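PDB 1VLI: spore coat polysaccharide biosynthesis protein spsE from Bacillus subtilis, which takes part in spore coat polysaccharide biosynthesis, probably as a sialic acid synthase-like enzyme of the NeuB family. Local coordinates for residues A329-V337 with P349-S357. Sequence-based numbering, arbitrary orientation.
Sequences AFSEDNIAV and PRFFELLTS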
loop_
_atom_site.group_PDB
_atom_site.type_symbol
_atom_site.label_atom_id
_atom_site.label_comp_id
_atom_site.label_asym_id
_atom_site.label_seq_id
_atom_site.Cartn_x
_atom_site.Cartn_y
_atom_site.Cartn_z
ATOM N N ALA A 329 17.589 -23.736 16.208
ATOM C CA ALA A 329 17.367 -23.367 14.818
ATOM C C ALA A 329 16.265 -22.291 14.747
ATOM O O ALA A 329 15.317 -22.323 15.527
ATOM C CB ALA A 329 16.998 -24.601 13.990
ATOM N N PHE A 330 16.436 -21.311 13.863
ATOM C CA PHE A 330 15.428 -20.303 13.613
ATOM C C PHE A 330 14.497 -20.931 12.630
ATOM O O PHE A 330 14.951 -21.656 11.734
ATOM C CB PHE A 330 16.035 -19.112 12.932
ATOM C CG PHE A 330 16.827 -18.241 13.829
ATOM C CD1 PHE A 330 16.199 -17.484 14.814
ATOM C CD2 PHE A 330 18.208 -18.126 13.664
ATOM C CE1 PHE A 330 16.930 -16.642 15.636
ATOM C CE2 PHE A 330 18.945 -17.300 14.494
ATOM C CZ PHE A 330 18.308 -16.552 15.483
ATOM N N SER A 331 13.209 -20.652 12.781
ATOM C CA SER A 331 12.228 -21.156 11.839
ATOM C C SER A 331 10.979 -20.287 11.807
ATOM O O SER A 331 10.773 -19.433 12.685
ATOM C CB SER A 331 11.871 -22.597 12.186
ATOM O OG SER A 331 10.959 -22.626 13.265
ATOM N N GLU A 332 10.175 -20.493 10.762
ATOM C CA GLU A 332 8.806 -19.982 10.634
ATOM C C GLU A 332 8.048 -20.001 11.982
ATOM O O GLU A 332 7.129 -19.221 12.195
ATOM C CB GLU A 332 8.077 -20.896 9.639
ATOM C CG GLU A 332 7.042 -20.260 8.717
ATOM C CD GLU A 332 7.653 -19.542 7.509
ATOM O OE1 GLU A 332 8.645 -20.047 6.930
ATOM O OE2 GLU A 332 7.125 -18.467 7.128
ATOM N N ASP A 333 8.447 -20.880 12.897
ATOM C CA ASP A 333 7.770 -21.021 14.177
ATOM C C ASP A 333 8.248 -20.180 15.358
ATOM O O ASP A 333 7.544 -20.100 16.360
ATOM C CB ASP A 333 7.761 -22.491 14.591
ATOM C CG ASP A 333 6.933 -23.336 13.653
ATOM O OD1 ASP A 333 5.941 -22.828 13.073
ATOM O OD2 ASP A 333 7.211 -24.519 13.417
ATOM N N ASN A 334 9.424 -19.569 15.264
ATOM C CA ASN A 334 9.887 -18.713 16.356
ATOM C C ASN A 334 10.309 -17.296 15.948
ATOM O O ASN A 334 10.524 -16.436 16.808
ATOM C CB ASN A 334 10.981 -19.399 17.186
ATOM C CG ASN A 334 12.134 -19.894 16.341
ATOM O OD1 ASN A 334 12.373 -19.429 15.204
ATOM N ND2 ASN A 334 12.858 -20.844 16.881
ATOM N N ILE A 335 10.406 -17.047 14.649
ATOM C CA ILE A 335 10.602 -15.681 14.176
ATOM C C ILE A 335 9.619 -15.319 13.057
ATOM O O ILE A 335 9.167 -16.204 12.317
ATOM C CB ILE A 335 12.084 -15.417 13.727
ATOM C CG1 ILE A 335 12.578 -16.496 12.753
ATOM C CG2 ILE A 335 13.011 -15.285 14.943
ATOM C CD1 ILE A 335 13.670 -16.009 11.828
ATOM N N ALA A 336 9.317 -14.018 12.931
ATOM C CA ALA A 336 8.404 -13.537 11.902
ATOM C C ALA A 336 8.774 -12.138 11.433
ATOM O O ALA A 336 9.449 -11.399 12.145
ATOM C CB ALA A 336 6.943 -13.585 12.382
ATOM N N VAL A 337 8.353 -11.803 10.215
ATOM C CA VAL A 337 8.540 -10.466 9.628
ATOM C C VAL A 337 7.349 -9.585 10.072
ATOM O O VAL A 337 6.204 -9.765 9.594
ATOM C CB VAL A 337 8.638 -10.589 8.102
ATOM C CG1 VAL A 337 8.676 -9.213 7.388
ATOM C CG2 VAL A 337 9.836 -11.418 7.733
ATOM N N PRO A 349 14.163 -7.713 6.820
ATOM C CA PRO A 349 13.539 -8.901 6.250
ATOM C C PRO A 349 14.305 -9.612 5.116
ATOM O O PRO A 349 13.986 -10.767 4.806
ATOM C CB PRO A 349 12.202 -8.355 5.736
ATOM C CG PRO A 349 11.889 -7.315 6.711
ATOM C CD PRO A 349 13.200 -6.599 6.909
ATOM N N ARG A 350 15.297 -8.961 4.505
ATOM C CA ARG A 350 16.102 -9.625 3.449
ATOM C C ARG A 350 16.873 -10.831 4.015
ATOM O O ARG A 350 17.387 -11.658 3.263
ATOM C CB ARG A 350 17.050 -8.632 2.715
ATOM C CG ARG A 350 18.376 -8.331 3.456
ATOM C CD ARG A 350 19.395 -7.437 2.693
ATOM N NE ARG A 350 18.797 -6.164 2.331
ATOM C CZ ARG A 350 18.758 -5.076 3.098
ATOM N NH1 ARG A 350 19.311 -5.048 4.310
ATOM N NH2 ARG A 350 18.142 -3.993 2.643
ATOM N N PHE A 351 16.953 -10.958 5.335
ATOM C CA PHE A 351 17.667 -12.090 5.916
ATOM C C PHE A 351 16.764 -13.197 6.400
ATOM O O PHE A 351 17.246 -14.163 6.959
ATOM C CB PHE A 351 18.601 -11.638 7.050
ATOM C CG PHE A 351 19.574 -10.534 6.634
ATOM C CD1 PHE A 351 20.740 -10.833 5.904
ATOM C CD2 PHE A 351 19.317 -9.208 6.962
ATOM C CE1 PHE A 351 21.640 -9.840 5.558
ATOM C CE2 PHE A 351 20.215 -8.210 6.624
ATOM C CZ PHE A 351 21.378 -8.528 5.906
ATOM N N PHE A 352 15.464 -13.104 6.150
ATOM C CA PHE A 352 14.544 -14.053 6.745
ATOM C C PHE A 352 14.750 -15.474 6.188
ATOM O O PHE A 352 14.869 -16.445 6.965
ATOM C CB PHE A 352 13.098 -13.568 6.602
ATOM C CG PHE A 352 12.104 -14.445 7.307
ATOM C CD1 PHE A 352 11.875 -14.304 8.679
ATOM C CD2 PHE A 352 11.401 -15.413 6.607
ATOM C CE1 PHE A 352 10.963 -15.111 9.342
ATOM C CE2 PHE A 352 10.489 -16.227 7.258
ATOM C CZ PHE A 352 10.266 -16.075 8.633
ATOM N N GLU A 353 14.818 -15.595 4.860
ATOM C CA GLU A 353 15.126 -16.879 4.219
ATOM C C GLU A 353 16.397 -17.521 4.758
ATOM O O GLU A 353 16.387 -18.683 5.161
ATOM C CB GLU A 353 15.204 -16.713 2.704
ATOM C CG GLU A 353 13.925 -17.118 1.995
ATOM C CD GLU A 353 13.703 -16.335 0.708
ATOM O OE1 GLU A 353 14.679 -16.188 -0.062
ATOM O OE2 GLU A 353 12.554 -15.865 0.472
ATOM N N LEU A 354 17.479 -16.749 4.792
ATOM C CA LEU A 354 18.777 -17.188 5.293
ATOM C C LEU A 354 18.686 -17.776 6.696
ATOM O O LEU A 354 19.166 -18.893 6.953
ATOM C CB LEU A 354 19.733 -15.997 5.300
ATOM C CG LEU A 354 21.187 -16.192 5.695
ATOM C CD1 LEU A 354 21.892 -16.973 4.618
ATOM C CD2 LEU A 354 21.836 -14.819 5.821
ATOM N N LEU A 355 18.074 -17.038 7.616
ATOM C CA LEU A 355 17.980 -17.536 8.987
ATOM C C LEU A 355 17.142 -18.819 9.080
ATOM O O LEU A 355 17.548 -19.740 9.726
ATOM C CB LEU A 355 17.411 -16.457 9.908
ATOM C CG LEU A 355 18.113 -15.118 10.119
ATOM C CD1 LEU A 355 17.433 -14.433 11.293
ATOM C CD2 LEU A 355 19.628 -15.317 10.411
ATOM N N THR A 356 15.988 -18.883 8.417
ATOM C CA THR A 356 15.149 -20.092 8.463
ATOM C C THR A 356 15.677 -21.261 7.632
ATOM O O THR A 356 15.049 -22.308 7.588
ATOM C CB THR A 356 13.696 -19.778 8.077
ATOM O OG1 THR A 356 13.659 -19.174 6.776
ATOM C CG2 THR A 356 13.139 -18.698 8.998
ATOM N N SER A 357 16.842 -21.112 7.008
ATOM C CA SER A 357 17.446 -22.213 6.251
ATOM C C SER A 357 18.417 -23.033 7.113
ATOM O O SER A 357 19.359 -23.645 6.592
ATOM C CB SER A 357 18.154 -21.665 5.011
ATOM O OG SER A 357 19.436 -21.158 5.361
#
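Strand 335-337 and helix 352-356 run nearly antiparallel, 167° between their directions and 10.1 Å apart at closest approach, while the turn before the strand comes nearer, Ser331 CA lying 4.6 Å from Thr356 CA. Both belong to the SAF (antifreeze-like) domain, where the short helix packs on the strand through apolar side chains. Phe352, a large flat side chain that reaches from the helix to the strand, has the largest share of the contact. Its CG stands anti to the backbone N (chi1 -175°), which sends the ring across to the strand. Val337, a slim branched residue, lays CG2 over one ring face, a CH-pi contact 4.1 Å from the centroid, and sets CG1 against Pro349 CG. Ile335 O meets Phe352 CE1 at the ring edge, 3.6 Å away. With an alanine in place of Phe352, Val337 CG2 and Ile335 CD1 would probably lose their shared partner, opening a gap between strand and helix. Ile335, whose longer branch ends in CD1, brings that methyl to Leu355 CD1 as well. Ile318 of the partner strand 317-320 also touches Ile335 and Phe352. Thr356 turns its methyl inward: CG2 sits 3.9 Å from both Ile335 CD1 and Ser331 CA.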